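Local coordinates for protein acylphosphatase (Coxiella burnetii, PDB 3TRG) that catalyses the hydrolysis of acyl phosphates, releasing a carboxylate and inorganic phosphate, at residues A[64-67]-A[68-72]; A[72-75]-A[76-79]. All blocks are in the same frame, centred on the assembly; numbering follows the deposited sequence.

Contacts 1 and 2 follow each other along the chain and share E72: 64-72 runs along the later part of helix 60-69 and on to E72, and 72-79 is the bend that carries the chain into edge strand 78-87. Their centres lie about 11 Å apart. They also pack on each other, with CG2 of V79 3.3 Å from O of L70 and CZ2 of W69 4.0 Å from N of P74. R28 and N46 are the predicted active-site residues: the side chain of P74 is about 9 Å from that of each, while the side chain of W69 is about 10 Å from that of R28, and that of L70 about 10 Å from that of N46.

Contact 1. Residues A[64-67]-A[68-72]; sequences MILT and EWLWE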
loop_
_atom_site.group_PDB
_atom_site.type_symbol
_atom_site.label_atom_id
_atom_site.label_comp_id
_atom_site.label_asym_id
_atom_site.label_seq_id
_atom_site.Cartn_x
_atom_site.Cartn_y
_atom_site.Cartn_z
HETATM N N MSE A 64 -8.259 -3.858 2.238
HETATM C CA MSE A 64 -8.081 -4.714 3.407
HETATM C C MSE A 64 -7.304 -5.996 3.124
HETATM O O MSE A 64 -6.639 -6.527 4.006
HETATM C CB MSE A 64 -9.425 -5.001 4.080
HETATM C CG MSE A 64 -10.072 -3.748 4.648
HETATM SE SE MSE A 64 -8.930 -2.894 6.002
HETATM C CE MSE A 64 -9.070 -4.273 7.364
ATOM N N ILE A 65 -7.382 -6.485 1.894
ATOM C CA ILE A 65 -6.527 -7.585 1.484
ATOM C C ILE A 65 -5.071 -7.111 1.456
ATOM O O ILE A 65 -4.172 -7.810 1.926
ATOM C CB ILE A 65 -6.949 -8.130 0.118
ATOM C CG1 ILE A 65 -8.316 -8.814 0.236
ATOM C CG2 ILE A 65 -5.904 -9.106 -0.421
ATOM C CD1 ILE A 65 -8.899 -9.210 -1.089
ATOM N N LEU A 66 -4.842 -5.911 0.929
ATOM C CA LEU A 66 -3.493 -5.346 0.912
ATOM C C LEU A 66 -2.901 -5.193 2.311
ATOM O O LEU A 66 -1.760 -5.596 2.549
ATOM C CB LEU A 66 -3.477 -3.989 0.208
ATOM C CG LEU A 66 -2.103 -3.321 0.132
ATOM C CD1 LEU A 66 -1.191 -4.105 -0.797
ATOM C CD2 LEU A 66 -2.255 -1.886 -0.349
ATOM N N THR A 67 -3.666 -4.606 3.232
ATOM C CA THR A 67 -3.157 -4.380 4.584
ATOM C C THR A 67 -2.795 -5.687 5.290
ATOM O O THR A 67 -1.874 -5.715 6.100
ATOM C CB THR A 67 -4.116 -3.546 5.476
ATOM O OG1 THR A 67 -5.371 -4.223 5.624
ATOM C CG2 THR A 67 -4.346 -2.161 4.889
ATOM N N GLU A 68 -3.512 -6.765 4.988
ATOM C CA GLU A 68 -3.174 -8.049 5.591
ATOM C C GLU A 68 -1.901 -8.602 4.961
ATOM O O GLU A 68 -1.033 -9.135 5.652
ATOM C CB GLU A 68 -4.316 -9.060 5.468
ATOM C CG GLU A 68 -3.939 -10.427 6.031
ATOM C CD GLU A 68 -5.126 -11.351 6.222
ATOM O OE1 GLU A 68 -6.277 -10.863 6.229
ATOM O OE2 GLU A 68 -4.903 -12.571 6.373
ATOM N N TRP A 69 -1.789 -8.450 3.644
ATOM C CA TRP A 69 -0.627 -8.935 2.918
ATOM C C TRP A 69 0.660 -8.214 3.331
ATOM O O TRP A 69 1.750 -8.789 3.280
ATOM C CB TRP A 69 -0.845 -8.801 1.407
ATOM C CG TRP A 69 0.375 -9.167 0.625
ATOM C CD1 TRP A 69 0.766 -10.424 0.259
ATOM C CD2 TRP A 69 1.382 -8.273 0.138
ATOM N NE1 TRP A 69 1.953 -10.363 -0.435
ATOM C CE2 TRP A 69 2.348 -9.053 -0.523
ATOM C CE3 TRP A 69 1.554 -6.885 0.190
ATOM C CZ2 TRP A 69 3.473 -8.494 -1.125
ATOM C CZ3 TRP A 69 2.675 -6.331 -0.407
ATOM C CH2 TRP A 69 3.620 -7.136 -1.055
ATOM N N LEU A 70 0.537 -6.955 3.738
ATOM C CA LEU A 70 1.716 -6.178 4.112
ATOM C C LEU A 70 2.445 -6.759 5.318
ATOM O O LEU A 70 3.615 -6.462 5.536
ATOM C CB LEU A 70 1.352 -4.708 4.360
ATOM C CG LEU A 70 1.030 -3.895 3.102
ATOM C CD1 LEU A 70 0.458 -2.545 3.489
ATOM C CD2 LEU A 70 2.262 -3.726 2.211
ATOM N N TRP A 71 1.761 -7.591 6.098
ATOM C CA TRP A 71 2.416 -8.251 7.228
ATOM C C TRP A 71 3.356 -9.345 6.745
ATOM O O TRP A 71 4.257 -9.760 7.468
ATOM C CB TRP A 71 1.395 -8.836 8.205
ATOM C CG TRP A 71 0.714 -7.812 9.048
ATOM C CD1 TRP A 71 -0.476 -7.200 8.791
ATOM C CD2 TRP A 71 1.175 -7.283 10.300
ATOM N NE1 TRP A 71 -0.784 -6.322 9.800
ATOM C CE2 TRP A 71 0.213 -6.355 10.740
ATOM C CE3 TRP A 71 2.308 -7.507 11.090
ATOM C CZ2 TRP A 71 0.348 -5.645 11.934
ATOM C CZ3 TRP A 71 2.439 -6.802 12.278
ATOM C CH2 TRP A 71 1.466 -5.882 12.686
ATOM N N GLU A 72 3.131 -9.818 5.523
ATOM C CA GLU A 72 3.979 -10.840 4.923
ATOM C C GLU A 72 5.040 -10.206 4.029
ATOM O O GLU A 72 6.237 -10.417 4.220
ATOM C CB GLU A 72 3.145 -11.839 4.119
ATOM C CG GLU A 72 3.977 -12.913 3.428
ATOM C CD GLU A 72 3.133 -13.894 2.635
ATOM O OE1 GLU A 72 1.894 -13.743 2.620
ATOM O OE2 GLU A 72 3.712 -14.818 2.024
HETATM O O HOH W 1 -7.502 -9.827 4.251
HETATM O O HOH W 2 -2.997 -4.546 9.133
#
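L66 reaches the indole of W69 with one branch only: its CD1 lies 4.0 Å from CE3, on the six-membered part of the ring system, and the two side chains run at a slant to one another. Both have CG anti to the backbone N (chi1 -180° for L66, 175° for W69), which brings them down the same flank of the helix one turn apart. L70 joins this group from the next position, setting CD1 4.3 Å from CG of L66. Its backbone N donates to O of L66, and CG of L70 packs against that same oxygen.

This apolar flank is what the second helix of the ferredoxin-like acylphosphatase fold lays on the sheet and on its partner helix. L66 and L70 touch L54 of strand 52-57, and W69 lies against S30 and V31 of helix 27-37, with K34 making a cation-pi contact to its ring.

On another side of the helix the links are polar. T67 places OG1 between its own N and carbonyl carbon (chi1 61°), from where the hydroxyl donates back to O of M64 at 3.1 Å. The amide of E68 reaches that oxygen from the same face of the carbonyl plane, at 3.3 Å, so two donors grip it. E68 extends its chain outward, and OE1 takes a short 2.5 Å bond from a water that also donates weakly to O of M64. W71 brings CD1 to 3.4 Å from O of T67, approaching obliquely. Its NE1 donates 2.9 Å to a second water lying in the ring plane at the edge, and this water gives a weak bond back to O of T67.

Contact 2. Residues A[72-75]-A[76-79]; sequences EGPP and QAAV
Q76 turns the chain back on itself: it follows P75 at the corner of a type II beta turn running from P74 to A77, with a positive phi of 83° at the third position. Its side chain extends away from the turn. A77 closes the turn, its N donating to O of P74 at 3.1 Å. The methyl of A77 points back across the turn and rests on the P74 ring, CB 3.7 Å from CD, while F27 of helix 27-37 touches both residues. On the facing arm G73 has a positive phi of 73°, which favours glycine; a side chain there would run into CD of P74 and crowd CB of A77. A78 begins the strand and pairs through its backbone with K21. At V79 the two arms are joined by a water, which accepts from N of V79 at 2.9 Å and lies 2.8 Å from O of E72, to which it can donate; CG2 of V79 also approaches that carbonyl oxygen, at 4.3 Å. The whole is the connection from the second helix to the edge strand of the ferredoxin-like acylphosphatase fold, reversed by a Pro-Gln type II turn.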
loop_
_atom_site.group_PDB
_atom_site.type_symbol
_atom_site.label_atom_id
_atom_site.label_comp_id
_atom_site.label_asym_id
_atom_site.label_seq_id
_atom_site.Cartn_x
_atom_site.Cartn_y
_atom_site.Cartn_z
ATOM N N GLU A 72 3.131 -9.818 5.523
ATOM C CA GLU A 72 3.979 -10.840 4.923
ATOM C C GLU A 72 5.040 -10.206 4.029
ATOM O O GLU A 72 6.237 -10.417 4.220
ATOM C CB GLU A 72 3.145 -11.839 4.119
ATOM C CG GLU A 72 3.977 -12.913 3.428
ATOM C CD GLU A 72 3.133 -13.894 2.635
ATOM O OE1 GLU A 72 1.894 -13.743 2.620
ATOM O OE2 GLU A 72 3.712 -14.818 2.024
ATOM N N GLY A 73 4.594 -9.423 3.054
ATOM C CA GLY A 73 5.507 -8.775 2.134
ATOM C C GLY A 73 6.094 -9.776 1.161
ATOM O O GLY A 73 5.679 -10.938 1.134
ATOM N N PRO A 74 7.063 -9.329 0.352
ATOM C CA PRO A 74 7.727 -10.174 -0.644
ATOM C C PRO A 74 8.682 -11.154 0.030
ATOM O O PRO A 74 8.943 -11.020 1.226
ATOM C CB PRO A 74 8.505 -9.159 -1.486
ATOM C CG PRO A 74 8.808 -8.058 -0.545
ATOM C CD PRO A 74 7.598 -7.957 0.358
ATOM N N PRO A 75 9.201 -12.131 -0.727
ATOM C CA PRO A 75 10.136 -13.091 -0.133
ATOM C C PRO A 75 11.328 -12.391 0.519
ATOM O O PRO A 75 11.875 -11.442 -0.043
ATOM C CB PRO A 75 10.597 -13.919 -1.336
ATOM C CG PRO A 75 9.472 -13.814 -2.312
ATOM C CD PRO A 75 8.943 -12.423 -2.150
ATOM N N GLN A 76 11.703 -12.862 1.703
ATOM C CA GLN A 76 12.854 -12.348 2.449
ATOM C C GLN A 76 12.553 -11.093 3.272
ATOM O O GLN A 76 13.371 -10.678 4.096
ATOM C CB GLN A 76 14.078 -12.150 1.544
ATOM C CG GLN A 76 14.592 -13.448 0.907
ATOM C CD GLN A 76 15.940 -13.285 0.229
ATOM O OE1 GLN A 76 16.804 -12.548 0.706
ATOM N NE2 GLN A 76 16.125 -13.972 -0.895
ATOM N N ALA A 77 11.387 -10.490 3.064
ATOM C CA ALA A 77 10.960 -9.392 3.927
ATOM C C ALA A 77 10.613 -9.937 5.306
ATOM O O ALA A 77 10.071 -11.034 5.427
ATOM C CB ALA A 77 9.759 -8.667 3.334
ATOM N N ALA A 78 10.929 -9.171 6.343
ATOM C CA ALA A 78 10.560 -9.549 7.701
ATOM C C ALA A 78 9.870 -8.375 8.379
ATOM O O ALA A 78 10.507 -7.578 9.072
ATOM C CB ALA A 78 11.780 -9.986 8.489
ATOM N N VAL A 79 8.561 -8.278 8.164
ATOM C CA VAL A 79 7.770 -7.144 8.627
ATOM C C VAL A 79 7.451 -7.253 10.114
ATOM O O VAL A 79 6.971 -8.288 10.579
ATOM C CB VAL A 79 6.455 -7.019 7.822
ATOM C CG1 VAL A 79 5.543 -5.960 8.421
ATOM C CG2 VAL A 79 6.762 -6.713 6.356
HETATM O O HOH W 3 7.130 -10.450 6.892
#